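Local atomic coordinates of ornithine cyclodeaminase (Methanococcus maripaludis S2, PDB entry 3C2Q), a protein that catalyses the conversion of L-ornithine to L-proline with release of ammonia, using NAD(+) as its cofactor. Residues B[117-122]-B[332-337]; B[136-141]-B[163-168]; B[110-115]-B[323-328]; B[157-162]-B[232-237]. All blocks are in the same frame, centred on the assembly; numbering follows the deposited sequence.

Contact 1 of 4, residues B[117-122]-B[332-337]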
# COMPACT_ATOMS: atom_id res chain seq x y z
N LYS B 117 -16.86 12.43 -12.64
CA LYS B 117 -17.76 13.02 -13.65
C LYS B 117 -18.03 12.06 -14.82
O LYS B 117 -19.19 11.81 -15.18
CB LYS B 117 -17.16 14.35 -14.14
CG LYS B 117 -17.96 15.06 -15.24
CD LYS B 117 -17.45 16.47 -15.49
CE LYS B 117 -18.12 17.01 -16.78
NZ LYS B 117 -18.35 18.47 -16.70
N ARG B 118 -16.94 11.51 -15.37
CA ARG B 118 -17.02 10.53 -16.46
C ARG B 118 -17.81 9.26 -16.13
O ARG B 118 -18.60 8.78 -16.96
CB ARG B 118 -15.63 10.12 -16.90
CG ARG B 118 -15.17 10.76 -18.17
CD ARG B 118 -14.08 11.78 -18.00
NE ARG B 118 -12.71 11.28 -18.10
CZ ARG B 118 -12.31 10.11 -18.62
NH1 ARG B 118 -13.17 9.26 -19.13
NH2 ARG B 118 -11.01 9.80 -18.62
N ILE B 119 -17.55 8.68 -14.95
CA ILE B 119 -18.31 7.50 -14.48
C ILE B 119 -19.79 7.83 -14.31
O ILE B 119 -20.66 7.02 -14.70
CB ILE B 119 -17.74 6.91 -13.13
CG1 ILE B 119 -16.35 6.28 -13.37
CG2 ILE B 119 -18.71 5.93 -12.49
CD1 ILE B 119 -15.52 6.18 -12.08
N ALA B 120 -20.08 8.99 -13.73
CA ALA B 120 -21.48 9.38 -13.52
C ALA B 120 -22.23 9.58 -14.88
O ALA B 120 -23.38 9.15 -15.02
CB ALA B 120 -21.56 10.66 -12.69
N LYS B 121 -21.56 10.18 -15.86
CA LYS B 121 -22.17 10.35 -17.19
C LYS B 121 -22.48 8.99 -17.82
O LYS B 121 -23.58 8.78 -18.38
CB LYS B 121 -21.25 11.13 -18.12
CG LYS B 121 -21.87 11.35 -19.54
CD LYS B 121 -22.88 12.51 -19.50
CE LYS B 121 -24.14 12.25 -20.36
NZ LYS B 121 -25.30 13.07 -19.86
N GLU B 122 -21.52 8.06 -17.76
CA GLU B 122 -21.76 6.73 -18.26
C GLU B 122 -22.88 5.98 -17.53
O GLU B 122 -23.72 5.33 -18.18
CB GLU B 122 -20.47 5.92 -18.31
CG GLU B 122 -20.48 4.91 -19.44
CD GLU B 122 -19.16 4.18 -19.63
OE1 GLU B 122 -18.12 4.65 -19.09
OE2 GLU B 122 -19.19 3.13 -20.34
N VAL B 332 -20.02 9.23 -2.05
CA VAL B 332 -20.75 10.49 -1.67
C VAL B 332 -20.69 11.49 -2.81
O VAL B 332 -21.72 12.07 -3.24
CB VAL B 332 -20.22 11.06 -0.31
CG1 VAL B 332 -20.84 12.44 -0.02
CG2 VAL B 332 -20.58 10.07 0.84
N LEU B 333 -19.48 11.67 -3.36
CA LEU B 333 -19.30 12.56 -4.51
C LEU B 333 -19.98 12.06 -5.79
O LEU B 333 -20.55 12.87 -6.55
CB LEU B 333 -17.79 12.78 -4.76
CG LEU B 333 -17.05 13.57 -3.68
CD1 LEU B 333 -15.53 13.63 -3.99
CD2 LEU B 333 -17.67 15.01 -3.53
N LEU B 334 -19.89 10.76 -6.05
CA LEU B 334 -20.55 10.17 -7.21
C LEU B 334 -22.07 10.43 -7.18
O LEU B 334 -22.64 10.86 -8.17
CB LEU B 334 -20.29 8.67 -7.28
CG LEU B 334 -20.79 7.90 -8.51
CD1 LEU B 334 -20.40 8.58 -9.82
CD2 LEU B 334 -20.31 6.41 -8.41
N LEU B 335 -22.70 10.16 -6.04
CA LEU B 335 -24.13 10.44 -5.89
C LEU B 335 -24.47 11.92 -6.21
O LEU B 335 -25.43 12.21 -6.94
CB LEU B 335 -24.60 10.06 -4.49
CG LEU B 335 -26.11 10.34 -4.23
CD1 LEU B 335 -26.99 9.53 -5.18
CD2 LEU B 335 -26.46 10.09 -2.77
N LYS B 336 -23.69 12.85 -5.65
CA LYS B 336 -23.94 14.27 -5.94
C LYS B 336 -23.90 14.55 -7.44
O LYS B 336 -24.71 15.31 -7.95
CB LYS B 336 -22.96 15.17 -5.20
CG LYS B 336 -23.11 15.16 -3.71
CD LYS B 336 -22.13 16.16 -3.06
CE LYS B 336 -21.79 15.80 -1.63
NZ LYS B 336 -22.96 15.89 -0.72
N GLU B 337 -22.96 13.91 -8.15
CA GLU B 337 -22.82 14.13 -9.58
C GLU B 337 -24.01 13.53 -10.36
O GLU B 337 -24.51 14.15 -11.32
CB GLU B 337 -21.47 13.60 -10.07
CG GLU B 337 -21.16 13.85 -11.56
CD GLU B 337 -21.13 15.33 -11.98
OE1 GLU B 337 -21.13 16.24 -11.12
OE2 GLU B 337 -21.13 15.57 -13.21
O HOH W 1 -21.13 13.79 -15.29
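Ala120 occupies the middle of this helix-helix contact, its CB set against Glu337 CG at 3.4 Å and against Leu334 CD1 at 3.7 Å. The two helices, 112-133 and 327-342, both pack in the Rossmann-fold region of the chain; their segments here have axes 9.2 Å apart and run in directions 52° from each other. So near an approach suits a methyl group at the crossing, and the closest pair of CA atoms, those of Ala120 and Glu337, is 6.3 Å apart. Leu334 sends only its CD1 branch across. That methyl also reaches Ile119 CG2 at 4.1 Å, the two side chains meeting at about a right angle. Glu337 works in two ways. With CG anti to the backbone N (chi1 -176°) its methylene lies on the alanine methyl, and the bend at chi2 (60°) then turns the carboxylate to the Lys117 flank. There OE2 comes to 3.8 Å from Lys117 CG, the two side chains crossing at a slant, while the ammonium group leads away and makes no salt bridge with it; the direct ionic partner of OE2 is Arg340, further along helix 327-342. A second shell closes round the apolar part. Leu338 and Leu341 also pack on Ala120, Phe330 backs Ile119, and Leu334 is flanked by Ile116, Met123 and Met158, the last on helix 152-160. Between the two segments, a water provides a polar link, donating to Lys117 O at 2.8 Å and to Glu337 OE2 at 2.7 Å.

Contact 2 of 4, residues B[136-141]-B[163-168]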
# COMPACT_ATOMS: atom_id res chain seq x y z
N GLY B 136 -29.31 -5.01 -20.14
CA GLY B 136 -28.02 -4.34 -19.82
C GLY B 136 -27.98 -3.86 -18.38
O GLY B 136 -28.18 -4.63 -17.44
N GLY B 137 -27.74 -2.58 -18.17
CA GLY B 137 -27.76 -2.10 -16.81
C GLY B 137 -26.43 -2.31 -16.09
O GLY B 137 -25.42 -2.63 -16.70
N ILE B 138 -26.45 -2.08 -14.79
CA ILE B 138 -25.22 -1.97 -13.99
C ILE B 138 -25.30 -2.95 -12.85
O ILE B 138 -26.32 -3.05 -12.18
CB ILE B 138 -25.06 -0.53 -13.40
CG1 ILE B 138 -24.97 0.51 -14.53
CG2 ILE B 138 -23.82 -0.47 -12.41
CD1 ILE B 138 -24.91 2.00 -14.06
N ALA B 139 -24.20 -3.68 -12.62
CA ALA B 139 -24.08 -4.46 -11.39
C ALA B 139 -23.01 -3.84 -10.48
O ALA B 139 -21.99 -3.31 -10.97
CB ALA B 139 -23.73 -5.93 -11.69
N ILE B 140 -23.24 -3.92 -9.17
CA ILE B 140 -22.27 -3.50 -8.15
C ILE B 140 -21.73 -4.72 -7.48
O ILE B 140 -22.48 -5.64 -7.09
CB ILE B 140 -22.93 -2.59 -7.04
CG1 ILE B 140 -23.51 -1.30 -7.64
CG2 ILE B 140 -21.95 -2.31 -5.87
CD1 ILE B 140 -22.52 -0.40 -8.40
N VAL B 141 -20.41 -4.72 -7.30
CA VAL B 141 -19.76 -5.75 -6.53
C VAL B 141 -19.19 -5.00 -5.33
O VAL B 141 -18.46 -4.01 -5.52
CB VAL B 141 -18.64 -6.42 -7.39
CG1 VAL B 141 -17.89 -7.45 -6.61
CG2 VAL B 141 -19.23 -7.07 -8.66
N TYR B 163 -30.38 3.14 -10.62
CA TYR B 163 -29.09 2.94 -11.30
C TYR B 163 -28.54 1.51 -11.25
O TYR B 163 -27.71 1.13 -12.08
CB TYR B 163 -28.01 3.90 -10.77
CG TYR B 163 -28.23 5.33 -11.13
CD1 TYR B 163 -27.82 5.84 -12.36
CD2 TYR B 163 -28.87 6.18 -10.25
CE1 TYR B 163 -28.06 7.18 -12.69
CE2 TYR B 163 -29.10 7.51 -10.56
CZ TYR B 163 -28.69 8.00 -11.77
OH TYR B 163 -28.94 9.34 -12.04
N ILE B 164 -29.01 0.72 -10.30
CA ILE B 164 -28.38 -0.55 -9.97
C ILE B 164 -29.30 -1.73 -10.28
O ILE B 164 -30.34 -1.82 -9.68
CB ILE B 164 -28.00 -0.60 -8.44
CG1 ILE B 164 -27.20 0.65 -7.99
CG2 ILE B 164 -27.30 -1.90 -8.10
CD1 ILE B 164 -26.06 1.00 -8.90
N GLN B 165 -28.87 -2.64 -11.16
CA GLN B 165 -29.70 -3.82 -11.51
C GLN B 165 -29.30 -5.13 -10.81
O GLN B 165 -30.00 -6.14 -10.89
CB GLN B 165 -29.75 -3.99 -13.04
CG GLN B 165 -30.64 -2.95 -13.76
CD GLN B 165 -30.20 -1.50 -13.60
OE1 GLN B 165 -29.10 -1.12 -14.01
NE2 GLN B 165 -31.05 -0.67 -12.98
N ALA B 166 -28.17 -5.12 -10.10
CA ALA B 166 -27.77 -6.28 -9.34
C ALA B 166 -26.70 -5.89 -8.34
O ALA B 166 -25.92 -4.98 -8.61
CB ALA B 166 -27.23 -7.43 -10.28
N ILE B 167 -26.66 -6.62 -7.23
CA ILE B 167 -25.57 -6.49 -6.22
C ILE B 167 -24.99 -7.85 -5.87
O ILE B 167 -25.72 -8.77 -5.49
CB ILE B 167 -26.02 -5.78 -4.91
CG1 ILE B 167 -26.43 -4.33 -5.21
CG2 ILE B 167 -24.88 -5.83 -3.84
CD1 ILE B 167 -26.77 -3.50 -3.98
N LEU B 168 -23.68 -7.99 -6.03
CA LEU B 168 -22.98 -9.19 -5.63
C LEU B 168 -22.10 -8.82 -4.44
O LEU B 168 -21.37 -7.84 -4.52
CB LEU B 168 -22.11 -9.69 -6.78
CG LEU B 168 -22.83 -9.82 -8.13
CD1 LEU B 168 -21.85 -10.39 -9.15
CD2 LEU B 168 -24.04 -10.73 -7.99
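Two torsions bring Gln165 onto Ile138: CG sits beside its own backbone N (chi1 -74°), and a bend at chi2 (62°) curls the amide round toward segment 136-141. Its OE1 thereby accepts from Ile138 N at 2.9 Å, in the carbonyl plane and on a lone pair, with an N-H...O angle of 154°. This side-chain bond holds the first residue of strand 138-142, which pairs in parallel with strand 166-170, the two joined by a beta-alpha-beta crossover through helix 152-160 in the Rossmann fold. Gly137 makes room for the amide, its CA lying 3.3 Å from Gln165 OE1; a CB here would collide with that oxygen and also with the preceding carbonyl. The far end of the amide is fixed too, as NE2 bonds to Gly162 O. Backbone bonds then take over: Gln165 N to Ile138 O at 2.8 Å, Ile140 N to Ala166 O at 2.9 Å and Leu168 N to Ile140 O at 2.8 Å. Ile138 O also receives a weak, bent bond from Ala166 N. The other edge of strand 138-142 pairs with strand 276-280, which makes it an interior strand. On the face carrying Ile140, helix 152-160 covers the sheet through Leu155, Met158 and Val159. On the face of Val141, the neighbours include Thr282 and His285, NAD(+)-binding residues by similarity. Ile164 meets Ile140 crosswise, CD1 to CG1 at 3.7 Å, and Ile138 CB lies 3.4 Å from Tyr163 O.

Contact 3 of 4, residues B[110-115]-B[323-328]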
# COMPACT_ATOMS: atom_id res chain seq x y z
N LYS B 110 -4.10 10.52 -9.92
CA LYS B 110 -4.86 10.79 -11.16
C LYS B 110 -6.05 11.65 -10.80
O LYS B 110 -6.58 11.53 -9.72
CB LYS B 110 -5.34 9.49 -11.84
CG LYS B 110 -4.16 8.49 -12.19
CD LYS B 110 -4.63 7.30 -13.01
CE LYS B 110 -3.47 6.28 -13.23
NZ LYS B 110 -2.33 6.87 -14.04
N PRO B 111 -6.47 12.56 -11.71
CA PRO B 111 -7.52 13.55 -11.36
C PRO B 111 -8.89 12.94 -11.03
O PRO B 111 -9.55 12.34 -11.91
CB PRO B 111 -7.54 14.48 -12.58
CG PRO B 111 -6.12 14.33 -13.18
CD PRO B 111 -5.91 12.83 -13.04
N LYS B 112 -9.30 13.07 -9.76
CA LYS B 112 -10.45 12.29 -9.26
C LYS B 112 -11.80 12.87 -9.64
O LYS B 112 -12.71 12.14 -10.09
CB LYS B 112 -10.36 12.05 -7.76
CG LYS B 112 -9.15 11.21 -7.32
CD LYS B 112 -9.26 9.74 -7.80
CE LYS B 112 -7.84 9.09 -7.78
NZ LYS B 112 -7.23 9.15 -6.36
N GLU B 113 -11.95 14.19 -9.49
CA GLU B 113 -13.20 14.82 -9.95
C GLU B 113 -13.53 14.50 -11.41
O GLU B 113 -14.69 14.27 -11.72
CB GLU B 113 -13.12 16.33 -9.82
CG GLU B 113 -13.75 16.86 -8.59
CD GLU B 113 -13.84 18.40 -8.62
OE1 GLU B 113 -12.85 19.06 -8.98
OE2 GLU B 113 -14.91 18.92 -8.29
N ALA B 114 -12.52 14.52 -12.27
CA ALA B 114 -12.64 14.17 -13.69
C ALA B 114 -13.21 12.76 -13.89
O ALA B 114 -14.13 12.55 -14.67
CB ALA B 114 -11.28 14.27 -14.39
N ILE B 115 -12.64 11.79 -13.20
CA ILE B 115 -13.09 10.41 -13.39
C ILE B 115 -14.47 10.15 -12.77
O ILE B 115 -15.31 9.38 -13.33
CB ILE B 115 -12.02 9.36 -12.99
CG1 ILE B 115 -12.23 8.06 -13.79
CG2 ILE B 115 -12.10 9.02 -11.52
CD1 ILE B 115 -12.05 8.18 -15.32
N VAL B 323 -9.66 2.94 -10.09
CA VAL B 323 -9.79 4.24 -9.42
C VAL B 323 -9.26 4.00 -7.99
O VAL B 323 -9.96 3.38 -7.16
CB VAL B 323 -11.25 4.75 -9.37
CG1 VAL B 323 -11.31 6.14 -8.67
CG2 VAL B 323 -11.85 4.88 -10.81
N VAL B 324 -8.04 4.44 -7.72
CA VAL B 324 -7.42 4.22 -6.38
C VAL B 324 -7.83 5.43 -5.50
O VAL B 324 -7.30 6.54 -5.63
CB VAL B 324 -5.93 4.01 -6.46
CG1 VAL B 324 -5.30 3.71 -5.04
CG2 VAL B 324 -5.61 2.81 -7.45
N THR B 325 -8.82 5.19 -4.64
CA THR B 325 -9.39 6.30 -3.89
C THR B 325 -10.13 5.77 -2.68
O THR B 325 -10.24 4.56 -2.48
CB THR B 325 -10.35 7.15 -4.79
OG1 THR B 325 -10.74 8.35 -4.11
CG2 THR B 325 -11.61 6.37 -5.12
N ASP B 326 -10.66 6.69 -1.87
CA ASP B 326 -11.43 6.33 -0.68
C ASP B 326 -12.85 6.04 -1.16
O ASP B 326 -13.52 6.92 -1.69
CB ASP B 326 -11.37 7.51 0.29
CG ASP B 326 -12.09 7.25 1.60
OD1 ASP B 326 -13.19 6.65 1.61
OD2 ASP B 326 -11.59 7.70 2.63
N VAL B 327 -13.33 4.80 -0.96
CA VAL B 327 -14.61 4.41 -1.50
C VAL B 327 -15.78 5.21 -0.88
O VAL B 327 -16.74 5.53 -1.59
CB VAL B 327 -14.87 2.86 -1.37
CG1 VAL B 327 -15.15 2.44 0.08
CG2 VAL B 327 -16.05 2.44 -2.26
N GLY B 328 -15.69 5.51 0.42
CA GLY B 328 -16.76 6.21 1.11
C GLY B 328 -16.93 7.65 0.61
O GLY B 328 -18.04 8.08 0.37
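The ammonium nitrogen of Lys112 is gripped from several sides: NZ donates to Val324 O at 2.7 Å, has a second carbonyl partner in Ser108 O, and forms a salt bridge with Asp326 OD2 of the second subunit. At Val324 O the C=O...N angle is 155°, the donor standing 24° off the carbonyl plane. Bends at chi2 and chi4 fold the lysine chain so that this nitrogen ends in front of Val324 O, the last carbonyl of strand 321-324. On the way its CD passes 4.2 Å from Val323 CG1 and 4.1 Å from Thr325 CB, the lysine and threonine side chains running in opposite directions. One turn on, Ile115 extends the apolar part, its CG2 touching Val323 CG1 at 4.1 Å. Ile115 CG2 takes the crowded position between its backbone N and carbonyl carbon. A methionine in place of Lys112 would probably leave the carbonyls of Val324 and Ser108 without this donor and Asp326 of the second subunit without its positive mate. The exchange is reciprocal, since Asp326 OD2 here takes Lys112 NZ and Thr325 OG1 of that other subunit. Its other oxygen, OD1, receives a weak capping bond from Gly328 N at 3.0 Å. Asp326 and Val327 are NAD(+)-binding residues by similarity. The arrangement thus joins a subunit interface to the turn from strand 321-324 into helix 327-342, an N-capped strand-to-helix junction at the C-terminal end of the edge strand 321-324 of the parallel Rossmann-fold sheet.

Contact 4 of 4, residues B[157-162]-B[232-237]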
# COMPACT_ATOMS: atom_id res chain seq x y z
N LYS B 157 -29.13 4.99 -2.02
CA LYS B 157 -29.77 5.96 -2.89
C LYS B 157 -29.66 5.66 -4.40
O LYS B 157 -30.64 5.83 -5.15
CB LYS B 157 -29.28 7.38 -2.55
CG LYS B 157 -29.99 8.50 -3.32
CD LYS B 157 -31.47 8.54 -3.05
CE LYS B 157 -31.75 9.03 -1.65
NZ LYS B 157 -33.21 9.40 -1.51
N MSE B 158 -28.49 5.19 -4.85
CA MSE B 158 -28.34 4.79 -6.25
C MSE B 158 -29.27 3.64 -6.59
O MSE B 158 -29.84 3.62 -7.68
CB MSE B 158 -26.88 4.43 -6.60
CG MSE B 158 -25.95 5.61 -6.45
SE MSE B 158 -24.05 5.00 -6.52
CE MSE B 158 -23.24 6.61 -5.74
N VAL B 159 -29.41 2.68 -5.68
CA VAL B 159 -30.39 1.58 -5.84
C VAL B 159 -31.82 2.16 -5.93
O VAL B 159 -32.55 1.86 -6.88
CB VAL B 159 -30.30 0.57 -4.68
CG1 VAL B 159 -31.30 -0.56 -4.88
CG2 VAL B 159 -28.86 -0.06 -4.59
N GLU B 160 -32.16 3.02 -4.97
CA GLU B 160 -33.46 3.69 -4.92
C GLU B 160 -33.76 4.42 -6.23
O GLU B 160 -34.88 4.31 -6.77
CB GLU B 160 -33.50 4.63 -3.70
CG GLU B 160 -34.82 5.37 -3.52
CD GLU B 160 -34.85 6.28 -2.30
OE1 GLU B 160 -33.82 6.43 -1.56
OE2 GLU B 160 -35.95 6.83 -2.05
N LEU B 161 -32.76 5.10 -6.79
CA LEU B 161 -32.93 5.89 -8.01
C LEU B 161 -32.89 5.10 -9.32
O LEU B 161 -32.99 5.68 -10.40
CB LEU B 161 -31.91 7.04 -8.08
CG LEU B 161 -31.99 8.21 -7.07
CD1 LEU B 161 -30.73 9.06 -7.14
CD2 LEU B 161 -33.23 9.08 -7.31
N GLY B 162 -32.74 3.78 -9.23
CA GLY B 162 -32.81 2.90 -10.38
C GLY B 162 -31.53 2.70 -11.16
O GLY B 162 -31.57 2.12 -12.25
N TYR B 232 -32.55 -3.17 2.05
CA TYR B 232 -33.92 -2.63 2.00
C TYR B 232 -34.30 -2.09 0.61
O TYR B 232 -35.33 -2.48 0.05
CB TYR B 232 -34.10 -1.54 3.06
CG TYR B 232 -35.42 -0.78 2.96
CD1 TYR B 232 -36.57 -1.25 3.62
CD2 TYR B 232 -35.51 0.40 2.23
CE1 TYR B 232 -37.79 -0.54 3.53
CE2 TYR B 232 -36.73 1.13 2.13
CZ TYR B 232 -37.86 0.64 2.79
OH TYR B 232 -39.05 1.33 2.70
N GLN B 233 -33.48 -1.23 0.04
CA GLN B 233 -33.77 -0.73 -1.28
C GLN B 233 -33.80 -1.81 -2.35
O GLN B 233 -34.54 -1.67 -3.33
CB GLN B 233 -32.85 0.41 -1.69
CG GLN B 233 -33.04 1.67 -0.84
CD GLN B 233 -34.39 2.36 -1.04
OE1 GLN B 233 -35.09 2.13 -2.03
NE2 GLN B 233 -34.75 3.22 -0.08
N CYS B 234 -32.99 -2.85 -2.20
CA CYS B 234 -33.03 -3.97 -3.15
C CYS B 234 -34.39 -4.68 -3.07
O CYS B 234 -34.99 -4.99 -4.11
CB CYS B 234 -31.90 -4.99 -2.90
SG CYS B 234 -30.27 -4.36 -3.42
N ILE B 235 -34.85 -4.95 -1.85
CA ILE B 235 -36.18 -5.54 -1.66
C ILE B 235 -37.26 -4.66 -2.30
O ILE B 235 -38.07 -5.15 -3.11
CB ILE B 235 -36.49 -5.80 -0.16
CG1 ILE B 235 -35.51 -6.85 0.42
CG2 ILE B 235 -37.99 -6.21 0.06
CD1 ILE B 235 -35.38 -8.18 -0.43
N LYS B 236 -37.25 -3.37 -1.97
CA LYS B 236 -38.33 -2.47 -2.42
C LYS B 236 -38.36 -2.31 -3.91
O LYS B 236 -39.43 -2.11 -4.49
CB LYS B 236 -38.20 -1.08 -1.80
CG LYS B 236 -38.23 -1.07 -0.29
CD LYS B 236 -39.45 -1.78 0.32
CE LYS B 236 -40.67 -0.89 0.41
NZ LYS B 236 -41.66 -1.46 1.40
N ASN B 237 -37.18 -2.39 -4.54
CA ASN B 237 -37.09 -2.09 -5.95
C ASN B 237 -36.91 -3.34 -6.79
O ASN B 237 -36.67 -3.24 -7.98
CB ASN B 237 -35.99 -1.04 -6.20
CG ASN B 237 -36.35 0.30 -5.64
OD1 ASN B 237 -37.16 1.01 -6.23
ND2 ASN B 237 -35.80 0.64 -4.48
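Gln233 lays its side-chain amide across the stem of Glu160, OE1 coming to 3.4 Å from Glu160 CB. Carboxylate and amide planes are only 11° apart, so the two flat groups lie nearly parallel, but Gln233 NE2 stays 3.7 Å from Glu160 OE1, too far to count as a bond. The carboxylate instead serves its own helix: Lys157 NZ makes a 3.0 Å salt bridge to Glu160 OE1, meeting it from above the carboxylate plane. Deeper in, Val159 holds CG1 anti to its backbone N, which directs this methyl at Gln233 CB, 3.7 Å away, and at Cys234 SG, 4.2 Å away. Helix 152-160 is the crossover between parallel strands 138-142 and 166-170 of the Rossmann fold, and helix 230-237 leads to the edge strand 241-244; Val159 and Cys234 both rest on Ile167 of the sheet. An alanine at Glu160 keeps CB, but would probably leave Lys157 without its ionic partner and the Gln233 amide without the CG and carboxylate part of the overlap. Helix 152-160 stops beside this overlap in a Schellman motif, where Gly162 has positive phi and its N bonds to Val159 O. On the other segment Asn237 ND2 donates to Gln233 O at 2.9 Å, in the carbonyl plane with an N-H...O angle of 154°, and more weakly to Gln233 OE1; the same nitrogen lies 3.9 Å from Glu160 CA.

In the fold
Going from the N terminus, helix 112-133 opens two long loops, contact 3 from its start and contact 1 from its next turns. Both close some 200 residues later, on strand 321-324 and helix 327-342; their segments alternate along the chain, so the loops cross, and they touch through Ile119 and Val323. Contacts 2 and 4 fall wholly within both. Contact 2 closes the short crossover from strand 138-142 to 166-170, and contact 4 begins within it, at 157-162, and ends beyond it, at 232-237, so these two cross as well. Leu334 and Leu335 packing on Met158 join contact 1 to contact 4, and Ile167 against Cys234 joins contact 4 to contact 2.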